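Local coordinates for protein beta-lactamase (Serratia marcescens, PDB 5GWA) that probably hydrolyses beta-lactam antibiotics as a class A extended-spectrum beta-lactamase, and is held here as a covalent adduct with the inhibitor avibactam, at residues S47-H52 against I118-V123; A228-I233 against D258-I263. All coordinates share one frame; numbering follows the deposited sequence.

Contact 1: residues S47-H52 against I118-V123; sequences STYKFH and ILFRFV. With NXL ((2S,5R)-1-formyl-5-[(sulfooxy)amino]piperidine-2-carboxamide), chain B.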
loop_
_atom_site.group_PDB
_atom_site.type_symbol
_atom_site.label_atom_id
_atom_site.label_comp_id
_atom_site.label_asym_id
_atom_site.label_seq_id
_atom_site.Cartn_x
_atom_site.Cartn_y
_atom_site.Cartn_z
ATOM N N SER A 47 6.864 -9.931 3.802
ATOM C CA SER A 47 7.865 -9.213 3.014
ATOM C C SER A 47 9.297 -9.624 3.328
ATOM O O SER A 47 10.192 -9.262 2.553
ATOM C CB SER A 47 7.778 -7.699 3.182
ATOM O OG SER A 47 6.623 -7.129 2.558
ATOM N N THR A 48 9.530 -10.433 4.368
ATOM C CA THR A 48 10.885 -10.848 4.675
ATOM C C THR A 48 11.479 -11.696 3.553
ATOM O O THR A 48 12.679 -11.652 3.357
ATOM C CB THR A 48 11.034 -11.590 6.018
ATOM O OG1 THR A 48 10.311 -12.818 5.967
ATOM C CG2 THR A 48 10.541 -10.703 7.179
ATOM N N TYR A 49 10.637 -12.292 2.716
ATOM C CA TYR A 49 11.168 -13.077 1.619
ATOM C C TYR A 49 11.750 -12.283 0.493
ATOM O O TYR A 49 12.365 -12.864 -0.428
ATOM C CB TYR A 49 10.198 -14.152 1.165
ATOM C CG TYR A 49 9.138 -13.752 0.148
ATOM C CD1 TYR A 49 8.671 -12.439 0.043
ATOM C CD2 TYR A 49 8.496 -14.736 -0.620
ATOM C CE1 TYR A 49 7.655 -12.115 -0.851
ATOM C CE2 TYR A 49 7.502 -14.409 -1.532
ATOM C CZ TYR A 49 7.046 -13.099 -1.608
ATOM O OH TYR A 49 6.012 -12.769 -2.487
ATOM N N LYS A 50 11.664 -10.971 0.566
ATOM C CA LYS A 50 12.309 -10.107 -0.430
ATOM C C LYS A 50 13.832 -10.157 -0.251
ATOM O O LYS A 50 14.583 -9.810 -1.173
ATOM C CB LYS A 50 11.784 -8.678 -0.350
ATOM C CG LYS A 50 10.311 -8.594 -0.761
ATOM C CD LYS A 50 9.673 -7.278 -0.340
ATOM C CE LYS A 50 8.185 -7.306 -0.622
ATOM N NZ LYS A 50 7.545 -6.006 -0.305
ATOM N N PHE A 51 14.297 -10.501 0.943
ATOM C CA PHE A 51 15.730 -10.792 1.131
ATOM C C PHE A 51 16.162 -11.933 0.232
ATOM O O PHE A 51 17.141 -11.825 -0.537
ATOM C CB PHE A 51 16.008 -11.092 2.622
ATOM C CG PHE A 51 17.384 -11.649 2.884
ATOM C CD1 PHE A 51 18.499 -10.867 2.644
ATOM C CD2 PHE A 51 17.549 -12.924 3.375
ATOM C CE1 PHE A 51 19.767 -11.340 2.910
ATOM C CE2 PHE A 51 18.829 -13.424 3.602
ATOM C CZ PHE A 51 19.934 -12.614 3.371
ATOM N N HIS A 52 15.397 -13.011 0.277
ATOM C CA HIS A 52 15.730 -14.240 -0.441
ATOM C C HIS A 52 15.677 -13.893 -1.932
ATOM O O HIS A 52 16.517 -14.312 -2.715
ATOM C CB HIS A 52 14.692 -15.317 -0.139
ATOM C CG HIS A 52 14.530 -15.619 1.320
ATOM N ND1 HIS A 52 14.094 -14.668 2.225
ATOM C CD2 HIS A 52 14.605 -16.776 2.014
ATOM C CE1 HIS A 52 14.006 -15.212 3.420
ATOM N NE2 HIS A 52 14.304 -16.487 3.325
ATOM N N ILE A 118 8.099 -7.440 -9.950
ATOM C CA ILE A 118 8.927 -7.154 -11.153
ATOM C C ILE A 118 10.208 -8.008 -11.130
ATOM O O ILE A 118 10.560 -8.687 -12.112
ATOM C CB ILE A 118 9.308 -5.653 -11.212
ATOM C CG1 ILE A 118 8.084 -4.811 -11.597
ATOM C CG2 ILE A 118 10.433 -5.417 -12.202
ATOM C CD1 ILE A 118 8.269 -3.352 -11.302
ATOM N N LEU A 119 10.803 -8.120 -9.954
ATOM C CA LEU A 119 12.016 -8.909 -9.793
ATOM C C LEU A 119 11.747 -10.415 -9.826
ATOM O O LEU A 119 12.571 -11.154 -10.388
ATOM C CB LEU A 119 12.765 -8.482 -8.512
ATOM C CG LEU A 119 13.368 -7.063 -8.529
ATOM C CD1 LEU A 119 13.936 -6.695 -7.179
ATOM C CD2 LEU A 119 14.421 -6.875 -9.626
ATOM N N PHE A 120 10.640 -10.898 -9.266
ATOM C CA PHE A 120 10.234 -12.313 -9.429
ATOM C C PHE A 120 10.112 -12.647 -10.905
ATOM O O PHE A 120 10.669 -13.644 -11.376
ATOM C CB PHE A 120 8.925 -12.638 -8.704
ATOM C CG PHE A 120 9.101 -13.091 -7.286
ATOM C CD1 PHE A 120 9.840 -14.208 -6.978
ATOM C CD2 PHE A 120 8.490 -12.388 -6.258
ATOM C CE1 PHE A 120 10.022 -14.592 -5.667
ATOM C CE2 PHE A 120 8.529 -12.866 -4.963
ATOM C CZ PHE A 120 9.323 -13.928 -4.652
ATOM N N ARG A 121 9.521 -11.744 -11.670
ATOM C CA ARG A 121 9.406 -11.993 -13.114
ATOM C C ARG A 121 10.752 -12.020 -13.818
ATOM O O ARG A 121 11.020 -12.977 -14.608
ATOM C CB ARG A 121 8.412 -11.034 -13.750
ATOM C CG ARG A 121 6.974 -11.423 -13.389
ATOM C CD ARG A 121 5.908 -10.635 -14.144
ATOM N NE ARG A 121 5.890 -9.225 -13.755
ATOM C CZ ARG A 121 5.224 -8.735 -12.713
ATOM N NH1 ARG A 121 4.505 -9.542 -11.946
ATOM N NH2 ARG A 121 5.231 -7.426 -12.476
ATOM N N PHE A 122 11.625 -11.085 -13.474
ATOM C CA PHE A 122 12.988 -11.032 -14.025
ATOM C C PHE A 122 13.771 -12.309 -13.738
ATOM O O PHE A 122 14.397 -12.882 -14.636
ATOM C CB PHE A 122 13.738 -9.811 -13.500
ATOM C CG PHE A 122 15.181 -9.807 -13.872
ATOM C CD1 PHE A 122 15.566 -9.608 -15.192
ATOM C CD2 PHE A 122 16.123 -10.194 -12.964
ATOM C CE1 PHE A 122 16.885 -9.742 -15.559
ATOM C CE2 PHE A 122 17.445 -10.290 -13.303
ATOM C CZ PHE A 122 17.827 -10.059 -14.616
ATOM N N VAL A 123 13.695 -12.805 -12.510
ATOM C CA VAL A 123 14.552 -13.915 -12.082
ATOM C C VAL A 123 13.987 -15.253 -12.531
ATOM O O VAL A 123 14.719 -16.267 -12.511
ATOM C CB VAL A 123 14.753 -13.858 -10.545
ATOM C CG1 VAL A 123 13.554 -14.461 -9.815
ATOM C CG2 VAL A 123 16.079 -14.469 -10.127
HETATM O OAC NXL B . 5.400 -7.700 4.392
HETATM C CAN NXL B . 5.532 -6.937 3.441
HETATM N N NXL B . 4.675 -6.102 3.058
HETATM C CAJ NXL B . 5.016 -5.037 2.139
HETATM C CA NXL B . 3.354 -6.097 3.673
HETATM C C NXL B . 2.225 -6.451 2.767
HETATM O O NXL B . 2.384 -6.587 1.568
HETATM N NAA NXL B . 1.023 -6.463 3.348
HETATM C CB NXL B . 3.116 -4.746 4.298
HETATM C CAH NXL B . 3.468 -3.597 3.385
HETATM C CAO NXL B . 4.889 -3.711 2.850
HETATM N NAK NXL B . 5.985 -3.517 3.822
HETATM O OAL NXL B . 5.693 -3.727 5.088
HETATM S SAR NXL B . 6.890 -4.062 5.985
HETATM O OAD NXL B . 7.225 -2.806 6.579
HETATM O OAE NXL B . 6.643 -4.914 7.095
HETATM O OAG NXL B . 7.861 -4.950 5.020
#
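The phenol of Tyr49 overlaps the outer end of the Phe120 ring, with CE2 of Tyr49 3.6 Å from CZ of Phe120 and the hydroxyl oxygen OH of Tyr49 3.5 Å from CE2 of Phe120. The two side chains run across each other nearly at a right angle. Their planes are turned by 57° and their centroids lie 5.3 Å apart, so the rings meet obliquely. Tyr49 reaches this place because CG lies between its backbone N and its carbonyl carbon (chi1 86°), which swings the ring out to where its far end meets Phe120. The CA-CB bond of Phe120 is directed toward residues 47-52. The buried phenol oxygen is also hydrogen-bonded to the carbonyl of Ala145, which ties down the end of the ring that Phe120 flanks.

Tyr49 lies inside the pattern Ser47-x-x-Lys50, consistent with the SxxK motif of class A enzymes, and Ser47 OG is joined covalently to CAN of the avibactam adduct. Lys50, extended beyond CG, brings NZ to 3.2 Å from Ser47 OG in a hydrogen bond, and Ser111 and Asn113 bind the same amino group. Ser47 N gives a weak hydrogen bond to the adduct carbonyl oxygen OAC, consistent with an oxyanion-hole contact.

The aromatic pair joins helix 49-63 to helix 113-123 next to the avibactam-bound Ser47 and Lys50. Helix 126-135 also covers Phe120, while Leu119, on the same helix, packs against helix 100-109.

Contact 2: residues A228-I233 against D258-I263; sequences AATNDI and DVNEKI. With NA (sodium ion), chain X; NA (sodium ion), chain M.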
loop_
_atom_site.group_PDB
_atom_site.type_symbol
_atom_site.label_atom_id
_atom_site.label_comp_id
_atom_site.label_asym_id
_atom_site.label_seq_id
_atom_site.Cartn_x
_atom_site.Cartn_y
_atom_site.Cartn_z
ATOM N N ALA A 228 -1.746 -12.134 11.002
ATOM C CA ALA A 228 -0.981 -13.333 10.664
ATOM C C ALA A 228 0.514 -13.197 10.913
ATOM O O ALA A 228 1.155 -14.156 11.304
ATOM C CB ALA A 228 -1.213 -13.722 9.232
ATOM N N ALA A 229 1.081 -12.042 10.555
ATOM C CA ALA A 229 2.536 -11.862 10.562
ATOM C C ALA A 229 2.960 -10.444 10.928
ATOM O O ALA A 229 2.449 -9.478 10.375
ATOM C CB ALA A 229 3.123 -12.238 9.219
ATOM N N THR A 230 3.870 -10.353 11.888
ATOM C CA THR A 230 4.613 -9.120 12.170
ATOM C C THR A 230 6.046 -9.577 12.458
ATOM O O THR A 230 6.350 -10.192 13.481
ATOM C CB THR A 230 4.043 -8.390 13.405
ATOM O OG1 THR A 230 2.639 -8.217 13.247
ATOM C CG2 THR A 230 4.679 -7.026 13.583
ATOM N N ASN A 231 6.947 -9.307 11.496
ATOM C CA ASN A 231 8.238 -9.954 11.458
ATOM C C ASN A 231 9.360 -8.922 11.292
ATOM O O ASN A 231 9.147 -7.871 10.676
ATOM C CB ASN A 231 8.331 -10.870 10.223
ATOM C CG ASN A 231 7.161 -11.856 10.102
ATOM O OD1 ASN A 231 6.626 -12.357 11.116
ATOM N ND2 ASN A 231 6.946 -12.332 8.866
ATOM N N ASP A 232 10.568 -9.316 11.692
ATOM C CA ASP A 232 11.800 -8.564 11.369
ATOM C C ASP A 232 12.976 -9.533 11.459
ATOM O O ASP A 232 13.052 -10.360 12.385
ATOM C CB ASP A 232 11.937 -7.387 12.307
ATOM C CG ASP A 232 12.891 -6.317 11.787
ATOM O OD1 ASP A 232 13.269 -6.384 10.582
ATOM O OD2 ASP A 232 13.176 -5.381 12.576
ATOM N N ILE A 233 13.834 -9.504 10.433
ATOM C CA ILE A 233 14.989 -10.404 10.330
ATOM C C ILE A 233 16.216 -9.591 9.979
ATOM O O ILE A 233 16.089 -8.602 9.255
ATOM C CB ILE A 233 14.771 -11.539 9.294
ATOM C CG1 ILE A 233 14.825 -11.038 7.855
ATOM C CG2 ILE A 233 13.454 -12.233 9.568
ATOM C CD1 ILE A 233 14.871 -12.170 6.845
ATOM N N ASP A 258 1.025 -2.250 18.088
ATOM C CA ASP A 258 2.057 -1.754 18.954
ATOM C C ASP A 258 2.690 -2.839 19.817
ATOM O O ASP A 258 3.904 -2.846 20.059
ATOM C CB ASP A 258 1.500 -0.634 19.851
ATOM C CG ASP A 258 0.396 -1.120 20.793
ATOM O OD1 ASP A 258 -0.581 -1.784 20.342
ATOM O OD2 ASP A 258 0.468 -0.793 21.992
ATOM N N VAL A 259 1.863 -3.770 20.282
ATOM C CA VAL A 259 2.355 -4.898 21.076
ATOM C C VAL A 259 3.167 -5.870 20.223
ATOM O O VAL A 259 4.224 -6.288 20.645
ATOM C CB VAL A 259 1.179 -5.659 21.716
ATOM C CG1 VAL A 259 1.642 -6.930 22.411
ATOM C CG2 VAL A 259 0.481 -4.754 22.722
ATOM N N ASN A 260 2.717 -6.115 19.009
ATOM C CA ASN A 260 3.415 -7.030 18.118
ATOM C C ASN A 260 4.824 -6.521 17.823
ATOM O O ASN A 260 5.787 -7.291 17.847
ATOM C CB ASN A 260 2.592 -7.241 16.856
ATOM C CG ASN A 260 1.290 -8.009 17.129
ATOM O OD1 ASN A 260 1.261 -8.849 18.024
ATOM N ND2 ASN A 260 0.236 -7.673 16.427
ATOM N N GLU A 261 4.957 -5.217 17.571
ATOM C CA GLU A 261 6.264 -4.644 17.340
ATOM C C GLU A 261 7.122 -4.674 18.591
ATOM O O GLU A 261 8.297 -4.982 18.544
ATOM C CB GLU A 261 6.167 -3.219 16.782
ATOM C CG GLU A 261 5.449 -3.145 15.457
ATOM C CD GLU A 261 5.756 -1.863 14.699
ATOM O OE1 GLU A 261 5.452 -0.787 15.186
ATOM O OE2 GLU A 261 6.324 -1.918 13.598
ATOM N N LYS A 262 6.511 -4.352 19.729
ATOM C CA LYS A 262 7.203 -4.355 20.981
ATOM C C LYS A 262 7.740 -5.725 21.358
ATOM O O LYS A 262 8.844 -5.830 21.874
ATOM C CB LYS A 262 6.249 -3.833 22.065
ATOM C CG LYS A 262 6.847 -3.735 23.448
ATOM C CD LYS A 262 7.838 -2.593 23.554
ATOM C CE LYS A 262 7.149 -1.282 23.902
ATOM N NZ LYS A 262 8.073 -0.113 23.796
ATOM N N ILE A 263 7.022 -6.788 20.974
ATOM C CA ILE A 263 7.536 -8.139 21.205
ATOM C C ILE A 263 8.878 -8.337 20.518
ATOM O O ILE A 263 9.840 -8.830 21.116
ATOM C CB ILE A 263 6.546 -9.211 20.740
ATOM C CG1 ILE A 263 5.356 -9.303 21.720
ATOM C CG2 ILE A 263 7.209 -10.579 20.666
ATOM C CD1 ILE A 263 4.162 -10.022 21.178
HETATM NA NA NA X . 1.492 -6.769 10.811
HETATM NA NA NA M . 8.301 -0.047 13.508
HETATM O O HOH W 1 1.144 -6.017 14.105
#
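Thr230, on a strand, and Asn260, on a helix, approach each other with their side chains crossed at roughly a right angle. OG1 of Thr230 lies 3.7 Å from CB of Asn260, and CG2 of Thr230 is 3.9 Å from the same carbon, so both branches of the threonine straddle one methylene. With CG2 set opposite the backbone N, OG1 falls beside that N (chi1 -52°) and faces a bridging water. This water donates to Thr230 OG1 at 2.8 Å and accepts from Asn260 ND2 at 3.0 Å, linking the polar ends that do not meet directly. In Asn260 the CA-CB bond is directed toward the strand, and CG lies beside the backbone N (chi1 -68°), which brings ND2 to that water.

Here the C-terminal helix 257-276 lies on the five-stranded antiparallel sheet of the beta-lactamase fold, with strand 227-237 beneath it. The amide of Asn260 is further fixed by the hydroxyl of Ser253 at OD1 and the carbonyl of Glu255 at ND2.

Glu261 only grazes the strand, CG standing 4.4 Å from Thr230 CG2. OE2 ligates one sodium ion at 2.7 Å and accepts a hydrogen bond from Arg201 NE, while OE1 forms a salt bridge with Lys76 of the second subunit. A second sodium ion lies 2.9 Å from Ala229 O, its one ligand from these two segments.

Overall arrangement
Both segments of contact 1 precede those of contact 2 in sequence; the centres lie about 21 Å apart, with the middle of the chain between them. Contact 1 belongs to the helical part, pairing helices 49-63 and 113-123; contact 2 joins strand 227-237 of the five-stranded sheet to helix 257-276. They nonetheless touch: Thr48 CG2 packs 3.8 Å from Asn231 CB, and Thr48 also meets Ile233. The 3-10 turn that carries the avibactam-bound serine and leads into helix 49-63 therefore packs on this strand, whose neighbour 212-218 supplies further pocket residues. The pair illustrates how a class A beta-lactamase places its active site where helices and sheet come together.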